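PDB 4OX6: carbon dioxide concentrating mechanism protein CcmK from Synechococcus elongatus, which probably forms hexameric tiles of the carboxysome shell, the protein coat of a bacterial microcompartment that serves the concentration of carbon dioxide. Local coordinates for residues S22-F28 against S54-N60; T45-M50 against P105-G109; V68-M72 against T89-I93. All coordinates share one frame; numbering follows the deposited sequence.

Contact 1: residues S22-F28 against S54-N60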
ATOM      1  N   SER A  22      13.486  -1.879 -18.023  1.00  8.61           N
ATOM      2  CA  SER A  22      12.623  -1.397 -16.929  1.00  7.59           C
ATOM      3  C   SER A  22      13.382  -0.328 -16.208  1.00  8.25           C
ATOM      4  O   SER A  22      14.516  -0.453 -15.882  1.00  9.31           O
ATOM      5  CB  SER A  22      12.300  -2.547 -15.998  1.00  8.68           C
ATOM      6  OG  SER A  22      11.340  -2.181 -14.986  1.00 10.03           O
ATOM      7  N   LEU A  23      12.663   0.773 -15.965  1.00  8.43           N
ATOM      8  CA  LEU A  23      13.182   1.946 -15.296  1.00  8.75           C
ATOM      9  C   LEU A  23      12.260   2.394 -14.195  1.00  7.92           C
ATOM     10  O   LEU A  23      11.062   2.470 -14.432  1.00  9.57           O
ATOM     11  CB  LEU A  23      13.408   3.058 -16.357  1.00  9.26           C
ATOM     12  CG  LEU A  23      13.947   4.406 -15.865  1.00 10.00           C
ATOM     13  CD1 LEU A  23      14.622   5.162 -17.044  1.00 12.18           C
ATOM     14  CD2 LEU A  23      12.883   5.345 -15.331  1.00  9.93           C
ATOM     15  N   GLU A  24      12.813   2.703 -13.026  1.00  8.27           N
ATOM     16  CA  GLU A  24      11.998   3.043 -11.848  1.00  8.30           C
ATOM     17  C   GLU A  24      12.429   4.387 -11.274  1.00  8.18           C
ATOM     18  O   GLU A  24      13.625   4.672 -11.137  1.00  9.03           O
ATOM     19  CB  GLU A  24      12.149   1.930 -10.784  1.00  7.78           C
ATOM     20  CG  GLU A  24      11.305   2.096  -9.528  1.00  7.04           C
ATOM     21  CD  GLU A  24      11.313   0.850  -8.703  1.00 11.21           C
ATOM     22  OE1 GLU A  24      11.128  -0.246  -9.275  1.00 10.84           O
ATOM     23  OE2 GLU A  24      11.446   0.980  -7.464  1.00 10.68           O
ATOM     24  N   THR A  25      11.433   5.223 -11.003  1.00  9.60           N
ATOM     25  CA  THR A  25      11.578   6.562 -10.379  1.00  9.00           C
ATOM     26  C   THR A  25      10.854   6.649  -9.068  1.00 10.59           C
ATOM     27  O   THR A  25       9.926   5.865  -8.794  1.00 11.23           O
ATOM     28  CB  THR A  25      11.010   7.684 -11.279  1.00  9.61           C
ATOM     29  OG1 THR A  25       9.631   7.458 -11.511  1.00 10.13           O
ATOM     30  CG2 THR A  25      11.705   7.716 -12.627  1.00 10.07           C
ATOM     31  N   LYS A  26      11.254   7.619  -8.252  1.00  9.06           N
ATOM     32  CA  LYS A  26      10.400   8.104  -7.190  1.00  9.15           C
ATOM     33  C   LYS A  26       9.647   9.301  -7.737  1.00  9.90           C
ATOM     34  O   LYS A  26      10.236  10.294  -8.214  1.00 10.32           O
ATOM     35  CB  LYS A  26      11.194   8.460  -5.930  1.00 13.51           C
ATOM     36  CG  LYS A  26      10.313   8.785  -4.720  1.00 17.47           C
ATOM     37  CD  LYS A  26      11.077   8.915  -3.438  1.00 24.64           C
ATOM     38  CE  LYS A  26      11.362   7.553  -2.822  1.00 33.77           C
ATOM     39  NZ  LYS A  26      10.202   7.145  -1.980  1.00 43.50           N
ATOM     40  N   GLY A  27       8.334   9.169  -7.679  1.00  9.77           N
ATOM     41  CA  GLY A  27       7.417  10.146  -8.230  1.00 10.08           C
ATOM     42  C   GLY A  27       6.755   9.660  -9.509  1.00  9.66           C
ATOM     43  O   GLY A  27       7.403   8.989 -10.336  1.00 10.76           O
ATOM     44  N   PHE A  28       5.500  10.047  -9.706  1.00  8.87           N
ATOM     45  CA  PHE A  28       4.732   9.729 -10.910  1.00  8.57           C
ATOM     46  C   PHE A  28       5.092  10.663 -12.089  1.00  8.58           C
ATOM     47  O   PHE A  28       5.342  10.204 -13.213  1.00  8.50           O
ATOM     48  CB  PHE A  28       3.227   9.717 -10.621  1.00  8.95           C
ATOM     49  CG  PHE A  28       2.348   9.205 -11.731  1.00  7.94           C
ATOM     50  CD1 PHE A  28       2.386   7.854 -12.089  1.00  9.40           C
ATOM     51  CD2 PHE A  28       1.545  10.052 -12.481  1.00  9.73           C
ATOM     52  CE1 PHE A  28       1.581   7.376 -13.091  1.00 11.68           C
ATOM     53  CE2 PHE A  28       0.735   9.567 -13.496  1.00 10.35           C
ATOM     54  CZ  PHE A  28       0.795   8.235 -13.821  1.00 12.34           C
ATOM     55  N   SER A  54       5.700   3.378  -1.906  1.00 17.47           N
ATOM     56  CA  SER A  54       6.678   4.378  -1.515  1.00 16.52           C
ATOM     57  C   SER A  54       6.829   5.406  -2.614  1.00 10.94           C
ATOM     58  O   SER A  54       7.920   5.946  -2.774  1.00 16.97           O
ATOM     59  CB  SER A  54       8.031   3.832  -1.155  1.00 18.81           C
ATOM     60  OG  SER A  54       7.912   3.116   0.067  1.00 26.47           O
ATOM     61  N   ALA A  55       5.747   5.661  -3.343  1.00 12.67           N
ATOM     62  CA  ALA A  55       5.735   6.624  -4.425  1.00 12.01           C
ATOM     63  C   ALA A  55       6.720   6.312  -5.559  1.00 10.89           C
ATOM     64  O   ALA A  55       7.083   7.186  -6.345  1.00 12.99           O
ATOM     65  CB  ALA A  55       5.999   8.016  -3.935  1.00 14.51           C
ATOM     66  N   ARG A  56       7.120   5.037  -5.689  1.00 10.58           N
ATOM     67  CA  ARG A  56       7.990   4.612  -6.785  1.00  9.58           C
ATOM     68  C   ARG A  56       7.160   3.941  -7.822  1.00  9.26           C
ATOM     69  O   ARG A  56       6.195   3.209  -7.545  1.00 10.25           O
ATOM     70  CB  ARG A  56       9.103   3.717  -6.232  1.00  8.88           C
ATOM     71  CG  ARG A  56      10.144   4.509  -5.468  1.00  9.99           C
ATOM     72  CD  ARG A  56      11.131   3.715  -4.614  1.00 11.69           C
ATOM     73  NE  ARG A  56      11.914   2.805  -5.417  1.00 10.47           N
ATOM     74  CZ  ARG A  56      13.150   2.410  -5.121  1.00 11.57           C
ATOM     75  NH1 ARG A  56      13.752   2.881  -4.041  1.00 14.54           N
ATOM     76  NH2 ARG A  56      13.756   1.515  -5.878  1.00 11.72           N
ATOM     77  N   PHE A  57       7.587   4.151  -9.079  1.00  9.55           N
ATOM     78  CA  PHE A  57       6.894   3.578 -10.238  1.00  9.40           C
ATOM     79  C   PHE A  57       7.921   3.067 -11.229  1.00  9.24           C
ATOM     80  O   PHE A  57       8.947   3.735 -11.467  1.00  9.24           O
ATOM     81  CB  PHE A  57       6.102   4.688 -10.962  1.00  9.04           C
ATOM     82  CG  PHE A  57       4.954   5.234 -10.152  1.00  9.82           C
ATOM     83  CD1 PHE A  57       5.126   6.281  -9.283  1.00 10.66           C
ATOM     84  CD2 PHE A  57       3.693   4.681 -10.296  1.00  9.66           C
ATOM     85  CE1 PHE A  57       4.083   6.743  -8.500  1.00 11.13           C
ATOM     86  CE2 PHE A  57       2.617   5.149  -9.540  1.00 11.07           C
ATOM     87  CZ  PHE A  57       2.820   6.165  -8.648  1.00  9.55           C
ATOM     88  N   ALA A  58       7.659   1.907 -11.843  1.00  9.27           N
ATOM     89  CA  ALA A  58       8.533   1.409 -12.897  1.00 10.35           C
ATOM     90  C   ALA A  58       7.780   1.372 -14.201  1.00 11.31           C
ATOM     91  O   ALA A  58       6.591   1.047 -14.251  1.00 12.49           O
ATOM     92  CB  ALA A  58       9.056   0.025 -12.550  1.00 10.42           C
ATOM     93  N   VAL A  59       8.466   1.696 -15.295  1.00  9.92           N
ATOM     94  CA  VAL A  59       7.905   1.560 -16.653  1.00  8.85           C
ATOM     95  C   VAL A  59       8.684   0.461 -17.368  1.00  8.65           C
ATOM     96  O   VAL A  59       9.906   0.378 -17.245  1.00 10.17           O
ATOM     97  CB  VAL A  59       7.962   2.884 -17.450  1.00 10.71           C
ATOM     98  CG1 VAL A  59       9.355   3.460 -17.637  1.00  9.83           C
ATOM     99  CG2 VAL A  59       7.252   2.732 -18.808  1.00 11.62           C
ATOM    100  N   ASN A  60       7.976  -0.350 -18.125  1.00  7.98           N
ATOM    101  CA  ASN A  60       8.529  -1.513 -18.832  1.00  8.85           C
ATOM    102  C   ASN A  60       8.345  -1.330 -20.315  1.00  9.57           C
ATOM    103  O   ASN A  60       7.234  -1.009 -20.809  1.00 10.12           O
ATOM    104  CB  ASN A  60       7.784  -2.747 -18.361  1.00 10.51           C
ATOM    105  CG  ASN A  60       7.934  -2.937 -16.864  1.00  9.58           C
ATOM    106  OD1 ASN A  60       9.055  -2.985 -16.360  1.00 12.33           O
ATOM    107  ND2 ASN A  60       6.816  -3.021 -16.158  1.00 10.92           N
TER

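Contact 2: residues T45-M50 against P105-G109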
ATOM      1  N   THR A  45       8.162  -0.348 -27.610  1.00 10.55           N
ATOM      2  CA  THR A  45       6.754  -0.283 -27.190  1.00 10.43           C
ATOM      3  C   THR A  45       6.771  -0.205 -25.656  1.00 12.37           C
ATOM      4  O   THR A  45       7.448  -1.037 -24.987  1.00 10.77           O
ATOM      5  CB  THR A  45       5.969  -1.532 -27.612  1.00 14.04           C
ATOM      6  OG1 THR A  45       6.101  -1.717 -29.045  1.00 16.70           O
ATOM      7  CG2 THR A  45       4.511  -1.386 -27.330  1.00 15.33           C
ATOM      8  N   ILE A  46       6.024   0.755 -25.082  1.00  9.15           N
ATOM      9  CA  ILE A  46       5.788   0.759 -23.649  1.00  9.04           C
ATOM     10  C   ILE A  46       4.646  -0.235 -23.433  1.00  9.93           C
ATOM     11  O   ILE A  46       3.601  -0.146 -24.058  1.00 10.37           O
ATOM     12  CB  ILE A  46       5.319   2.148 -23.198  1.00 10.57           C
ATOM     13  CG1 ILE A  46       6.312   3.250 -23.539  1.00 11.50           C
ATOM     14  CG2 ILE A  46       5.161   2.131 -21.675  1.00 10.94           C
ATOM     15  CD1 ILE A  46       5.667   4.706 -23.503  1.00 12.45           C
ATOM     16  N   VAL A  47       4.894  -1.235 -22.598  1.00  9.74           N
ATOM     17  CA  VAL A  47       3.924  -2.310 -22.355  1.00 10.06           C
ATOM     18  C   VAL A  47       3.158  -2.218 -21.061  1.00 11.32           C
ATOM     19  O   VAL A  47       2.058  -2.716 -21.002  1.00 12.87           O
ATOM     20  CB  VAL A  47       4.560  -3.714 -22.518  1.00 11.17           C
ATOM     21  CG1 VAL A  47       5.054  -3.873 -24.008  1.00 12.48           C
ATOM     22  CG2 VAL A  47       5.711  -3.967 -21.547  1.00 10.27           C
ATOM     23  N   SER A  48       3.747  -1.662 -20.022  1.00  9.95           N
ATOM     24  CA  SER A  48       3.144  -1.675 -18.711  1.00  8.07           C
ATOM     25  C   SER A  48       3.869  -0.735 -17.767  1.00 10.01           C
ATOM     26  O   SER A  48       4.979  -0.270 -18.051  1.00  9.63           O
ATOM     27  CB  SER A  48       3.150  -3.094 -18.091  1.00 11.45           C
ATOM     28  OG  SER A  48       4.495  -3.505 -17.899  1.00 13.06           O
ATOM     29  N   TYR A  49       3.249  -0.481 -16.616  1.00  9.91           N
ATOM     30  CA  TYR A  49       3.902   0.182 -15.499  1.00  8.91           C
ATOM     31  C   TYR A  49       3.531  -0.536 -14.226  1.00 12.19           C
ATOM     32  O   TYR A  49       2.525  -1.184 -14.159  1.00 13.30           O
ATOM     33  CB  TYR A  49       3.653   1.701 -15.414  1.00 10.54           C
ATOM     34  CG  TYR A  49       2.333   2.085 -14.843  1.00 10.86           C
ATOM     35  CD1 TYR A  49       1.162   1.961 -15.571  1.00 12.21           C
ATOM     36  CD2 TYR A  49       2.236   2.534 -13.540  1.00 12.80           C
ATOM     37  CE1 TYR A  49      -0.077   2.298 -15.023  1.00 13.71           C
ATOM     38  CE2 TYR A  49       1.011   2.895 -12.997  1.00 15.93           C
ATOM     39  CZ  TYR A  49      -0.138   2.724 -13.713  1.00 16.16           C
ATOM     40  OH  TYR A  49      -1.344   3.072 -13.132  1.00 17.70           O
ATOM     41  N   MET A  50       4.405  -0.401 -13.249  1.00  9.85           N
ATOM     42  CA  MET A  50       4.269  -0.983 -11.923  1.00 10.15           C
ATOM     43  C   MET A  50       4.227   0.112 -10.842  1.00 12.54           C
ATOM     44  O   MET A  50       5.136   0.984 -10.750  1.00 13.51           O
ATOM     45  CB  MET A  50       5.483  -1.895 -11.698  1.00 12.36           C
ATOM     46  CG  MET A  50       5.595  -2.502 -10.269  1.00 16.25           C
ATOM     47  SD  MET A  50       4.123  -3.431  -9.749  1.00 17.10           S
ATOM     48  CE  MET A  50       4.329  -4.836 -10.858  1.00 22.10           C
ATOM     49  N   PRO A 105       4.313  -8.793 -15.156  1.00 12.99           N
ATOM     50  CA  PRO A 105       3.502  -8.094 -16.145  1.00 12.94           C
ATOM     51  C   PRO A 105       4.365  -7.286 -17.083  1.00 14.15           C
ATOM     52  O   PRO A 105       4.324  -6.018 -16.978  1.00 15.22           O
ATOM     53  CB  PRO A 105       2.618  -7.222 -15.236  1.00 12.27           C
ATOM     54  CG  PRO A 105       3.496  -6.904 -14.046  1.00 16.53           C
ATOM     55  CD  PRO A 105       4.235  -8.190 -13.822  1.00 10.99           C
ATOM     56  N   ILE A 106       5.000  -7.936 -18.059  1.00 12.71           N
ATOM     57  CA  ILE A 106       5.919  -7.298 -18.977  1.00 12.73           C
ATOM     58  C   ILE A 106       5.670  -7.712 -20.426  1.00 12.49           C
ATOM     59  O   ILE A 106       6.452  -7.351 -21.307  1.00 13.96           O
ATOM     60  CB  ILE A 106       7.430  -7.550 -18.635  1.00 13.84           C
ATOM     61  CG1 ILE A 106       7.747  -9.050 -18.686  1.00 14.48           C
ATOM     62  CG2 ILE A 106       7.719  -6.935 -17.301  1.00 16.42           C
ATOM     63  CD1 ILE A 106       9.215  -9.384 -18.721  1.00 17.37           C
ATOM     64  N   GLY A 107       4.578  -8.447 -20.666  1.00 15.68           N
ATOM     65  CA  GLY A 107       4.192  -8.850 -22.010  1.00 14.67           C
ATOM     66  C   GLY A 107       3.462  -7.775 -22.777  1.00 13.08           C
ATOM     67  O   GLY A 107       3.075  -6.773 -22.218  1.00 14.60           O
ATOM     68  N   PHE A 108       3.220  -8.037 -24.058  1.00 16.62           N
ATOM     69  CA  PHE A 108       2.446  -7.172 -24.928  1.00 19.85           C
ATOM     70  C   PHE A 108       0.935  -7.410 -24.771  1.00 23.39           C
ATOM     71  O   PHE A 108       0.444  -8.486 -25.119  1.00 30.43           O
ATOM     72  CB  PHE A 108       2.831  -7.433 -26.397  1.00 21.51           C
ATOM     73  CG  PHE A 108       4.210  -7.017 -26.757  1.00 20.70           C
ATOM     74  CD1 PHE A 108       4.485  -5.771 -27.232  1.00 23.43           C
ATOM     75  CD2 PHE A 108       5.245  -7.932 -26.689  1.00 24.29           C
ATOM     76  CE1 PHE A 108       5.766  -5.419 -27.617  1.00 23.37           C
ATOM     77  CE2 PHE A 108       6.513  -7.570 -27.049  1.00 21.43           C
ATOM     78  CZ  PHE A 108       6.757  -6.293 -27.513  1.00 21.90           C
ATOM     79  N   GLY A 109       0.205  -6.429 -24.270  1.00 19.75           N
ATOM     80  CA  GLY A 109      -1.237  -6.547 -24.117  1.00 23.85           C
ATOM     81  C   GLY A 109      -1.982  -6.009 -25.338  1.00 18.16           C
ATOM     82  O   GLY A 109      -1.403  -5.357 -26.198  1.00 19.17           O
TER
HETATM   83  O   HOH W   1       0.625  -4.163 -22.760  1.00 30.26           O

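Contact 3: residues V68-M72 against T89-I93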
ATOM      1  N   VAL A  68      16.180  -0.691 -27.259  1.00  9.45           N
ATOM      2  CA  VAL A  68      15.935  -0.517 -25.810  1.00  8.31           C
ATOM      3  C   VAL A  68      17.074   0.208 -25.160  1.00  9.45           C
ATOM      4  O   VAL A  68      16.798   1.093 -24.280  1.00  9.70           O
ATOM      5  CB  VAL A  68      15.709  -1.861 -25.136  1.00  8.44           C
ATOM      6  CG1 VAL A  68      15.708  -1.764 -23.639  1.00  9.33           C
ATOM      7  CG2 VAL A  68      14.381  -2.448 -25.629  1.00 10.18           C
ATOM      8  N   LYS A  69      18.344  -0.036 -25.541  1.00  8.76           N
ATOM      9  CA  LYS A  69      19.433   0.679 -24.942  1.00  8.87           C
ATOM     10  C   LYS A  69      19.331   2.195 -25.240  1.00 10.55           C
ATOM     11  O   LYS A  69      19.543   3.046 -24.328  1.00 10.67           O
ATOM     12  CB  LYS A  69      20.768   0.141 -25.449  1.00 10.71           C
ATOM     13  CG  LYS A  69      21.097  -1.247 -24.957  1.00 16.81           C
ATOM     14  CD  LYS A  69      22.268  -1.905 -25.706  1.00 22.75           C
ATOM     15  CE  LYS A  69      23.562  -1.248 -25.370  1.00 25.98           C
ATOM     16  NZ  LYS A  69      24.696  -2.078 -25.956  1.00 48.50           N
ATOM     17  N   THR A  70      19.055   2.586 -26.509  1.00 10.29           N
ATOM     18  CA  THR A  70      19.006   3.999 -26.843  1.00 12.11           C
ATOM     19  C   THR A  70      17.781   4.639 -26.131  1.00 11.70           C
ATOM     20  O   THR A  70      17.856   5.788 -25.656  1.00 11.52           O
ATOM     21  CB  THR A  70      19.076   4.212 -28.337  1.00 16.42           C
ATOM     22  OG1 THR A  70      19.334   5.605 -28.577  1.00 20.27           O
ATOM     23  CG2 THR A  70      17.885   3.747 -29.011  1.00 15.28           C
ATOM     24  N   ALA A  71      16.670   3.926 -26.101  1.00  9.64           N
ATOM     25  CA  ALA A  71      15.491   4.386 -25.360  1.00 10.05           C
ATOM     26  C   ALA A  71      15.779   4.599 -23.878  1.00  9.84           C
ATOM     27  O   ALA A  71      15.403   5.613 -23.274  1.00 10.39           O
ATOM     28  CB  ALA A  71      14.330   3.440 -25.545  1.00 10.56           C
ATOM     29  N   MET A  72      16.495   3.647 -23.275  1.00  9.16           N
ATOM     30  CA  MET A  72      16.833   3.734 -21.854  1.00  9.34           C
ATOM     31  C   MET A  72      17.691   4.950 -21.548  1.00  9.94           C
ATOM     32  O   MET A  72      17.440   5.623 -20.553  1.00 10.92           O
ATOM     33  CB  MET A  72      17.560   2.483 -21.451  1.00 10.28           C
ATOM     34  CG  MET A  72      17.800   2.325 -19.957  1.00 10.71           C
ATOM     35  SD  MET A  72      16.307   2.308 -18.900  1.00 12.13           S
ATOM     36  CE  MET A  72      15.592   0.755 -19.396  1.00 15.17           C
ATOM     37  N   THR A  89      16.471   3.031 -10.174  1.00  9.25           N
ATOM     38  CA  THR A  89      17.095   1.783 -10.634  1.00  9.80           C
ATOM     39  C   THR A  89      16.610   1.496 -12.050  1.00  9.39           C
ATOM     40  O   THR A  89      15.536   1.959 -12.436  1.00  9.74           O
ATOM     41  CB  THR A  89      16.751   0.628  -9.657  1.00 10.22           C
ATOM     42  OG1 THR A  89      17.209  -0.631 -10.154  1.00  9.68           O
ATOM     43  CG2 THR A  89      15.250   0.469  -9.392  1.00 10.41           C
ATOM     44  N   TRP A  90      17.403   0.768 -12.837  1.00  8.89           N
ATOM     45  CA  TRP A  90      17.005   0.384 -14.193  1.00  8.14           C
ATOM     46  C   TRP A  90      17.711  -0.910 -14.573  1.00  8.64           C
ATOM     47  O   TRP A  90      18.745  -1.274 -13.980  1.00  9.34           O
ATOM     48  CB  TRP A  90      17.258   1.497 -15.235  1.00  8.46           C
ATOM     49  CG  TRP A  90      18.713   1.886 -15.352  1.00  9.83           C
ATOM     50  CD1 TRP A  90      19.372   2.841 -14.620  1.00 14.48           C
ATOM     51  CD2 TRP A  90      19.625   1.337 -16.213  1.00 12.05           C
ATOM     52  NE1 TRP A  90      20.681   2.887 -15.004  1.00 14.70           N
ATOM     53  CE2 TRP A  90      20.868   1.985 -15.997  1.00 10.72           C
ATOM     54  CE3 TRP A  90      19.531   0.357 -17.162  1.00 13.94           C
ATOM     55  CZ2 TRP A  90      22.033   1.653 -16.751  1.00 13.80           C
ATOM     56  CZ3 TRP A  90      20.687  -0.009 -17.908  1.00 15.85           C
ATOM     57  CH2 TRP A  90      21.928   0.670 -17.690  1.00 17.06           C
ATOM     58  N   VAL A  91      17.169  -1.597 -15.571  1.00  7.96           N
ATOM     59  CA  VAL A  91      17.829  -2.787 -16.100  1.00  7.82           C
ATOM     60  C   VAL A  91      17.448  -2.957 -17.551  1.00  8.10           C
ATOM     61  O   VAL A  91      16.377  -2.551 -18.000  1.00  8.82           O
ATOM     62  CB  VAL A  91      17.430  -4.056 -15.290  1.00  9.75           C
ATOM     63  CG1 VAL A  91      16.106  -4.546 -15.633  1.00  8.87           C
ATOM     64  CG2 VAL A  91      18.466  -5.202 -15.405  1.00 10.37           C
ATOM     65  N   ILE A  92      18.335  -3.616 -18.282  1.00  9.01           N
ATOM     66  CA  ILE A  92      18.042  -4.118 -19.612  1.00  9.86           C
ATOM     67  C   ILE A  92      18.364  -5.619 -19.667  1.00  9.13           C
ATOM     68  O   ILE A  92      19.520  -6.007 -19.334  1.00 10.43           O
ATOM     69  CB  ILE A  92      18.879  -3.395 -20.707  1.00  9.39           C
ATOM     70  CG1 ILE A  92      18.434  -1.951 -20.781  1.00  9.86           C
ATOM     71  CG2 ILE A  92      18.621  -4.017 -22.063  1.00  9.55           C
ATOM     72  CD1 ILE A  92      19.373  -1.094 -21.577  1.00 11.73           C
ATOM     73  N   ILE A  93      17.398  -6.430 -20.071  1.00  8.72           N
ATOM     74  CA  ILE A  93      17.602  -7.895 -20.244  1.00  9.92           C
ATOM     75  C   ILE A  93      17.383  -8.218 -21.704  1.00 10.87           C
ATOM     76  O   ILE A  93      16.293  -8.076 -22.217  1.00 10.32           O
ATOM     77  CB  ILE A  93      16.601  -8.706 -19.432  1.00 11.69           C
ATOM     78  CG1 ILE A  93      16.694  -8.330 -17.945  1.00 13.13           C
ATOM     79  CG2 ILE A  93      16.822 -10.181 -19.635  1.00 12.63           C
ATOM     80  CD1 ILE A  93      15.530  -8.900 -17.145  1.00 14.78           C
TER

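Contact 1: residues S22-F28 against S54-N60
L23 and T25 pair with V59 and F57 in an antiparallel ladder that joins the two inner strands of the BMC-domain sheet; the strand axes approach to 4.5 Å, 159° apart. Both are hydrogen-bonded pairs: V59 N lies 2.8 Å from L23 O and F57 N 2.9 Å from T25 O, and beyond the strands G27 N reaches A55 O at 2.7 Å. On the face carrying E24, R56 forms a salt bridge with it, approaching side-on and donating from both NE and NH2 to OE2. E24 OE2 receives R56 NE (2.8 Å) on its anti lone pair, while NH2 meets it from above the carboxylate plane. A bend at chi3 (61°) helps bring the guanidinium across the glutamate. A leucine in place of R56 would probably leave E24 OE2 and its charge without these donors. At the ladder's ends, K26 NZ bonds S54 O (2.7 Å) and S22 OG donates to N60 OD1 (2.8 Å). F28 turns its edge to the face of F57 in a T-shaped pair, its CD1 3.7 Å above the ring centre. Strands 45-53 and 86-93 flank the ladder, and helices 28-39 and 65-81 pack on its L23 face.

Contact 2: residues T45-M50 against P105-G109
S48 and P105 make the direct hydrogen bond of this contact: S48 OG donates to P105 O over 2.7 Å, lying in the carbonyl plane. The hydroxyl sits between the backbone N and the carbonyl carbon of its own residue (chi1 64°), a position from which it faces the incoming loop. Two residues on along the strand, the methyl of M50 meets the proline ring, CE to P105 CG at 3.9 Å. V47 lies against the loop's carbonyls, CB 3.4 Å from G107 O and CG2 3.5 Å from I106 O. Its other methyl, CG1, makes an off-centre CH-pi contact with F108, 4.2 Å from the ring centroid and 29° off the normal. T45 comes to the same ring at its edge, CB to F108 CE1 at 3.9 Å. One water bridges the backbones, donating to V47 O at 2.7 Å and accepting from G109 N.

In the second shell, N60 ND2 bonds S48 OG, so the hydroxyl both accepts from N60 and donates to P105 O. R62 NH1 bonds I106 O, and R116 makes a cation-pi contact with F108. The loop after helix 98-103 thus lies on T45, V47, S48 and M50 of this outermost strand, whose sheet neighbour 56-63 carries N60 and R62, while I46 turns away to pack on helix 28-39 and I106 packs back against helix 98-103.

Contact 3: residues V68-M72 against T89-I93
K69 and I92 mark the nearest approach of the two backbones, their CA atoms 7.3 Å apart. The helical segment 68-72 runs almost antiparallel to strand 89-93, at 167° between N-to-C directions, and the axes come no closer than 9.7 Å. At that spacing no hydrogen bond crosses the contact, and the gap between the backbones is bridged by side chains from both segments, mainly apolar ones.

I92 is the residue the helix settles on. V68 and I92 lie alongside one another, pointing opposite ways, with CG1 of V68 4.0 Å from CG1 of I92. The far methyl of I92, CD1, lies 3.8 Å from CG of K69, whose aliphatic base contributes here although its ammonium end heads off from the strand. CD1 of I92 also meets CB of M72 at 4.0 Å, so V68, K69 and M72, one turn of helix, share this single isoleucine.

M72 reaches further along the strand. Its chain bends at chi2 (59°) and again at chi3, which carries the sulfur beside W90 and the terminal methyl past it, CE resting 3.7 Å from V91 O. CG of M72 touches W90 CE3 at 3.8 Å. SD lies 5.0 Å from the centroid of the five-membered ring and 49° off its normal, an oblique Met-aromatic contact. On the strand's far side from the helix, V91 packs on P29 of a neighbouring subunit.

Helix-on-sheet packing of this kind belongs to the BMC fold, whose beta-alpha-beta-beta-alpha-beta topology, with strand order 2-3-1-4, matches a ferredoxin-like sheet backed by two helices.

All three contacts reach the same four-stranded sheet but at different places. Contact 1 is its buried centre, built from backbone hydrogen bonds with a salt bridge on one face and aromatic packing on the other. Contacts 2 and 3 are partly buried and lie on opposite sides of the chain's centre, each at an outermost strand. Contact 2 attaches an irregular loop through a hydroxyl, carbonyl oxygens and a water, whereas contact 3 seats a helix by mainly apolar packing without hydrogen bonds. Contact 1 touches both others: A58 O lies 2.8 Å from M50 N, and S22 O lies 2.9 Å from V91 N. Contacts 2 and 3 do not touch, their nearest atoms being about 7 Å apart.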